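PDB 3UUW: putative oxidoreductase with NAD(P)-binding Rossmann-fold domain from Clostridium difficile, which probably binds NAD(P) in a Rossmann-fold domain and acts as a dehydrogenase of the GFO/IDH/MocA family, its substrate not being established. Local coordinates for residues K20-I25 with K267-I272; I70-S75 with V93-P98. All coordinates share one frame; numbering follows the deposited sequence.

Contact 1: residues K20-I25 with K267-I272; sequences KAYLPI and KGFEDI
Phe269 meets both Ala21 and Tyr22, and the two contacts differ in kind. The first is a CH-pi contact: Ala21 CB lies 3.9 Å from the centroid of the Phe269 ring and only 6° off its normal, which places the methyl group over the middle of one face. The second is an offset edge-to-face pair in which the edge of Phe269 is directed at the face of Tyr22; the planes stand at 81° and the centroids are 5.4 Å apart. Its closest carbons are Tyr22 CZ and Phe269 CD1, at 3.6 Å, while Tyr22 OH lies in the plane of the Phe269 ring at its edge. The polar partners of that hydroxyl are Tyr94 and Asp96.

Ile25 supplies the van der Waals part of the interface. It holds CG1 between its backbone N and carbonyl carbon (chi1 49°), and CD1 comes to rest against the other helix, 4.1 Å from Phe269 CB and 3.5 Å from Phe269 O. Ile25 CG2 passes Glu270 OE2 at 4.0 Å, an oxygen hydrogen-bonded to Asn262.

One polar atom pays for this packing: Ala21 O, 3.5 Å from Phe269 CB, is buried without a hydrogen-bonding partner. Helix 16-26 of the Rossmann domain thus packs against the start of helix 269-281, with Leu264 of helix 263-267 beside Ile25 and Phe269, and Trp260 of a second subunit against Ala21.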
# COMPACT_ATOMS: atom_id res chain seq x y z
N LYS A 20 -12.16 25.56 -10.86
CA LYS A 20 -11.25 24.60 -10.22
C LYS A 20 -10.15 24.03 -11.12
O LYS A 20 -9.10 23.67 -10.60
CB LYS A 20 -12.04 23.44 -9.59
CG LYS A 20 -12.56 22.41 -10.56
CD LYS A 20 -13.32 21.32 -9.81
CE LYS A 20 -13.84 20.28 -10.76
NZ LYS A 20 -14.57 19.22 -10.02
N ALA A 21 -10.40 23.96 -12.44
CA ALA A 21 -9.48 23.29 -13.40
C ALA A 21 -8.71 24.19 -14.33
O ALA A 21 -7.69 23.73 -14.93
CB ALA A 21 -10.25 22.27 -14.24
N TYR A 22 -9.18 25.44 -14.51
CA TYR A 22 -8.56 26.37 -15.46
C TYR A 22 -8.08 27.68 -14.89
O TYR A 22 -6.89 28.02 -15.07
CB TYR A 22 -9.47 26.59 -16.67
CG TYR A 22 -9.65 25.33 -17.45
CD1 TYR A 22 -8.68 24.92 -18.35
CD2 TYR A 22 -10.74 24.49 -17.23
CE1 TYR A 22 -8.82 23.73 -19.08
CE2 TYR A 22 -10.89 23.30 -17.94
CZ TYR A 22 -9.93 22.92 -18.85
OH TYR A 22 -10.07 21.75 -19.57
N LEU A 23 -8.96 28.41 -14.18
CA LEU A 23 -8.59 29.69 -13.58
C LEU A 23 -7.33 29.58 -12.72
O LEU A 23 -6.44 30.44 -12.84
CB LEU A 23 -9.77 30.31 -12.81
CG LEU A 23 -10.81 30.99 -13.71
CD1 LEU A 23 -12.12 31.26 -13.01
CD2 LEU A 23 -10.21 32.29 -14.32
N PRO A 24 -7.21 28.50 -11.90
CA PRO A 24 -6.00 28.48 -11.06
C PRO A 24 -4.69 28.47 -11.83
O PRO A 24 -3.67 28.92 -11.31
CB PRO A 24 -6.18 27.21 -10.24
CG PRO A 24 -7.68 27.06 -10.13
CD PRO A 24 -8.15 27.42 -11.51
N ILE A 25 -4.69 27.97 -13.05
CA ILE A 25 -3.45 27.99 -13.85
C ILE A 25 -3.36 29.21 -14.77
O ILE A 25 -2.29 29.85 -14.88
CB ILE A 25 -3.23 26.66 -14.61
CG1 ILE A 25 -4.48 26.25 -15.36
CG2 ILE A 25 -2.81 25.59 -13.65
CD1 ILE A 25 -4.47 24.80 -15.89
N LYS A 267 -3.19 16.28 -13.23
CA LYS A 267 -4.31 15.77 -14.03
C LYS A 267 -4.16 16.08 -15.51
O LYS A 267 -4.92 15.55 -16.32
CB LYS A 267 -5.61 16.33 -13.51
CG LYS A 267 -5.94 15.93 -12.07
CD LYS A 267 -7.12 16.73 -11.59
CE LYS A 267 -7.37 16.64 -10.09
NZ LYS A 267 -7.49 15.23 -9.59
N GLY A 268 -3.18 16.90 -15.88
CA GLY A 268 -2.97 17.22 -17.30
C GLY A 268 -3.56 18.57 -17.74
O GLY A 268 -3.33 19.00 -18.86
N PHE A 269 -4.31 19.23 -16.87
CA PHE A 269 -4.91 20.51 -17.23
C PHE A 269 -3.86 21.59 -17.48
O PHE A 269 -4.02 22.43 -18.36
CB PHE A 269 -5.89 20.99 -16.16
CG PHE A 269 -7.13 20.18 -16.08
CD1 PHE A 269 -8.11 20.31 -17.07
CD2 PHE A 269 -7.33 19.25 -15.08
CE1 PHE A 269 -9.26 19.57 -17.02
CE2 PHE A 269 -8.48 18.49 -15.02
CZ PHE A 269 -9.46 18.64 -15.99
N GLU A 270 -2.78 21.59 -16.69
CA GLU A 270 -1.74 22.57 -16.87
C GLU A 270 -1.05 22.41 -18.23
O GLU A 270 -0.92 23.39 -18.99
CB GLU A 270 -0.74 22.52 -15.69
CG GLU A 270 0.37 23.51 -15.81
CD GLU A 270 1.17 23.69 -14.53
OE1 GLU A 270 2.34 24.08 -14.62
OE2 GLU A 270 0.62 23.50 -13.43
N ASP A 271 -0.68 21.20 -18.57
CA ASP A 271 0.06 21.00 -19.81
C ASP A 271 -0.83 21.16 -21.04
O ASP A 271 -0.38 21.71 -22.05
CB ASP A 271 0.79 19.69 -19.78
CG ASP A 271 1.94 19.70 -18.76
OD1 ASP A 271 2.56 20.78 -18.58
OD2 ASP A 271 2.19 18.66 -18.15
N ILE A 272 -2.09 20.74 -20.95
CA ILE A 272 -2.97 20.85 -22.12
C ILE A 272 -3.25 22.33 -22.40
O ILE A 272 -3.27 22.75 -23.56
CB ILE A 272 -4.27 20.04 -22.00
CG1 ILE A 272 -4.90 19.88 -23.40
CG2 ILE A 272 -5.29 20.65 -20.98
CD1 ILE A 272 -6.09 18.94 -23.42

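Contact 2: residues I70-S75 with V93-P98; sequences IFLHSS and VYVDKP
Phe71 and Tyr94 are paired neighbours on adjacent parallel strands, and their rings meet obliquely, with planes at 34° and centroids 4.8 Å apart. The nearest atoms are Phe71 CD2 and Tyr94 CD1, at 3.4 Å. Tyr94 CB adds a CH-pi contact over one face of the Phe71 ring, 19° off the normal, while Phe71 CE2 lies above the Tyr94 ring toward its rim. With CG of Tyr94 anti to the backbone N (chi1 175°) and that of Phe71 beside its own N, the two rings converge, and Tyr94 CB is left over the Phe71 face.

Further along the two chain segments, His73 ND1 donates to Asp96 OD2 over 3.0 Å. The carboxylate oxygen lies close to the imidazole plane, but the donor reaches it from above the carboxylate plane, so the two flat groups are not coplanar. Tyr22 takes the other carboxylate oxygen and also stacks its ring on His73. Two partners thus hold the carboxylate, one on each oxygen.

On the other face of the sheet, Leu72 and Val95 point the same way, with Leu72 CD2 3.8 Å from Val95 CG2.

Backbone bonds set this register. Tyr94 N donates to Ile70 O (2.9 Å) and Leu72 N to Tyr94 O (2.8 Å); Asp96 N to Leu72 O is weak at 3.4 Å.

These are the two parallel strands of a right-handed beta-alpha-beta unit of the Rossmann sheet. Its connecting helix 79-88 packs on Leu72 and Val93, strands 8-12 and 120-122 flank the pair, and Phe276 of helix 269-281 meets Phe71 edge-to-face.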
# COMPACT_ATOMS: atom_id res chain seq x y z
N ILE A 70 -9.83 31.89 -27.04
CA ILE A 70 -10.79 31.78 -25.96
C ILE A 70 -10.77 30.38 -25.38
O ILE A 70 -10.75 29.39 -26.12
CB ILE A 70 -12.22 32.05 -26.47
CG1 ILE A 70 -12.36 33.48 -27.03
CG2 ILE A 70 -13.29 31.76 -25.38
CD1 ILE A 70 -12.46 34.56 -25.99
N PHE A 71 -10.78 30.32 -24.05
CA PHE A 71 -11.06 29.09 -23.28
C PHE A 71 -12.55 29.14 -22.95
O PHE A 71 -13.04 30.08 -22.31
CB PHE A 71 -10.21 29.03 -21.99
CG PHE A 71 -8.81 28.54 -22.21
CD1 PHE A 71 -7.84 29.36 -22.73
CD2 PHE A 71 -8.46 27.25 -21.85
CE1 PHE A 71 -6.56 28.91 -22.93
CE2 PHE A 71 -7.17 26.79 -22.05
CZ PHE A 71 -6.23 27.61 -22.59
N LEU A 72 -13.28 28.16 -23.47
CA LEU A 72 -14.73 28.05 -23.33
C LEU A 72 -15.11 26.90 -22.40
O LEU A 72 -14.84 25.72 -22.68
CB LEU A 72 -15.34 27.84 -24.71
CG LEU A 72 -16.83 27.63 -24.75
CD1 LEU A 72 -17.58 28.85 -24.24
CD2 LEU A 72 -17.25 27.32 -26.19
N HIS A 73 -15.75 27.24 -21.29
CA HIS A 73 -16.09 26.24 -20.27
C HIS A 73 -17.57 26.24 -20.00
O HIS A 73 -18.00 26.03 -18.87
CB HIS A 73 -15.30 26.49 -18.98
CG HIS A 73 -13.83 26.69 -19.20
ND1 HIS A 73 -12.99 25.69 -19.65
CD2 HIS A 73 -13.06 27.79 -19.05
CE1 HIS A 73 -11.77 26.17 -19.78
NE2 HIS A 73 -11.78 27.44 -19.42
N SER A 74 -18.36 26.47 -21.04
CA SER A 74 -19.83 26.51 -20.92
C SER A 74 -20.46 25.12 -21.03
O SER A 74 -19.78 24.13 -21.32
CB SER A 74 -20.42 27.42 -21.99
OG SER A 74 -20.26 26.87 -23.29
N SER A 75 -21.76 25.04 -20.79
CA SER A 75 -22.46 23.78 -20.84
C SER A 75 -22.40 23.20 -22.24
O SER A 75 -22.46 23.94 -23.21
CB SER A 75 -23.93 23.96 -20.46
OG SER A 75 -24.61 24.74 -21.43
N VAL A 93 -10.14 28.40 -30.38
CA VAL A 93 -11.02 27.99 -29.29
C VAL A 93 -10.58 26.71 -28.63
O VAL A 93 -10.31 25.72 -29.31
CB VAL A 93 -12.44 27.80 -29.80
CG1 VAL A 93 -13.37 27.30 -28.66
CG2 VAL A 93 -12.96 29.11 -30.38
N TYR A 94 -10.41 26.78 -27.32
CA TYR A 94 -10.27 25.59 -26.48
C TYR A 94 -11.60 25.38 -25.76
O TYR A 94 -12.14 26.30 -25.15
CB TYR A 94 -9.16 25.78 -25.45
CG TYR A 94 -8.99 24.65 -24.46
CD1 TYR A 94 -9.86 24.51 -23.35
CD2 TYR A 94 -7.98 23.70 -24.62
CE1 TYR A 94 -9.70 23.47 -22.44
CE2 TYR A 94 -7.81 22.66 -23.72
CZ TYR A 94 -8.67 22.54 -22.63
OH TYR A 94 -8.48 21.50 -21.74
N VAL A 95 -12.14 24.17 -25.84
CA VAL A 95 -13.44 23.88 -25.20
C VAL A 95 -13.36 22.55 -24.44
O VAL A 95 -12.69 21.61 -24.87
CB VAL A 95 -14.60 23.86 -26.27
CG1 VAL A 95 -14.40 22.70 -27.27
CG2 VAL A 95 -15.92 23.76 -25.64
N ASP A 96 -14.05 22.46 -23.31
CA ASP A 96 -14.17 21.18 -22.61
C ASP A 96 -14.95 20.18 -23.46
O ASP A 96 -15.75 20.56 -24.34
CB ASP A 96 -14.82 21.35 -21.26
CG ASP A 96 -13.85 21.89 -20.25
OD1 ASP A 96 -12.78 21.24 -20.02
OD2 ASP A 96 -14.14 22.96 -19.69
N LYS A 97 -14.69 18.91 -23.20
CA LYS A 97 -15.37 17.84 -23.92
C LYS A 97 -16.84 17.78 -23.52
O LYS A 97 -17.20 18.24 -22.43
CB LYS A 97 -14.66 16.49 -23.69
CG LYS A 97 -14.31 16.05 -22.25
CD LYS A 97 -15.52 15.69 -21.39
CE LYS A 97 -15.82 16.78 -20.39
NZ LYS A 97 -17.09 16.54 -19.67
N PRO A 98 -17.70 17.32 -24.43
CA PRO A 98 -17.42 16.99 -25.83
C PRO A 98 -17.48 18.28 -26.66
O PRO A 98 -17.99 19.31 -26.19
CB PRO A 98 -18.58 16.07 -26.18
CG PRO A 98 -19.70 16.63 -25.43
CD PRO A 98 -19.12 17.11 -24.11

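The centres of the two contacts lie about 13 Å apart, and Tyr22 joins them: its OH is 2.7 Å from Tyr94 OH and 2.8 Å from Asp96 OD1, both probable hydrogen bonds. Along the chain, contact 2 is nested inside the long loop closed by contact 1. Contact 2 joins two neighbouring strands within the parallel five-stranded sheet, whereas contact 1 brings helix 16-26, which follows strand 8-12 of that sheet, against helix 269-281 from much later in the sequence. The C-terminal part of the chain therefore returns to pack on the nucleotide-binding-type domain, alongside the face of the sheet that carries Phe71 and Tyr94.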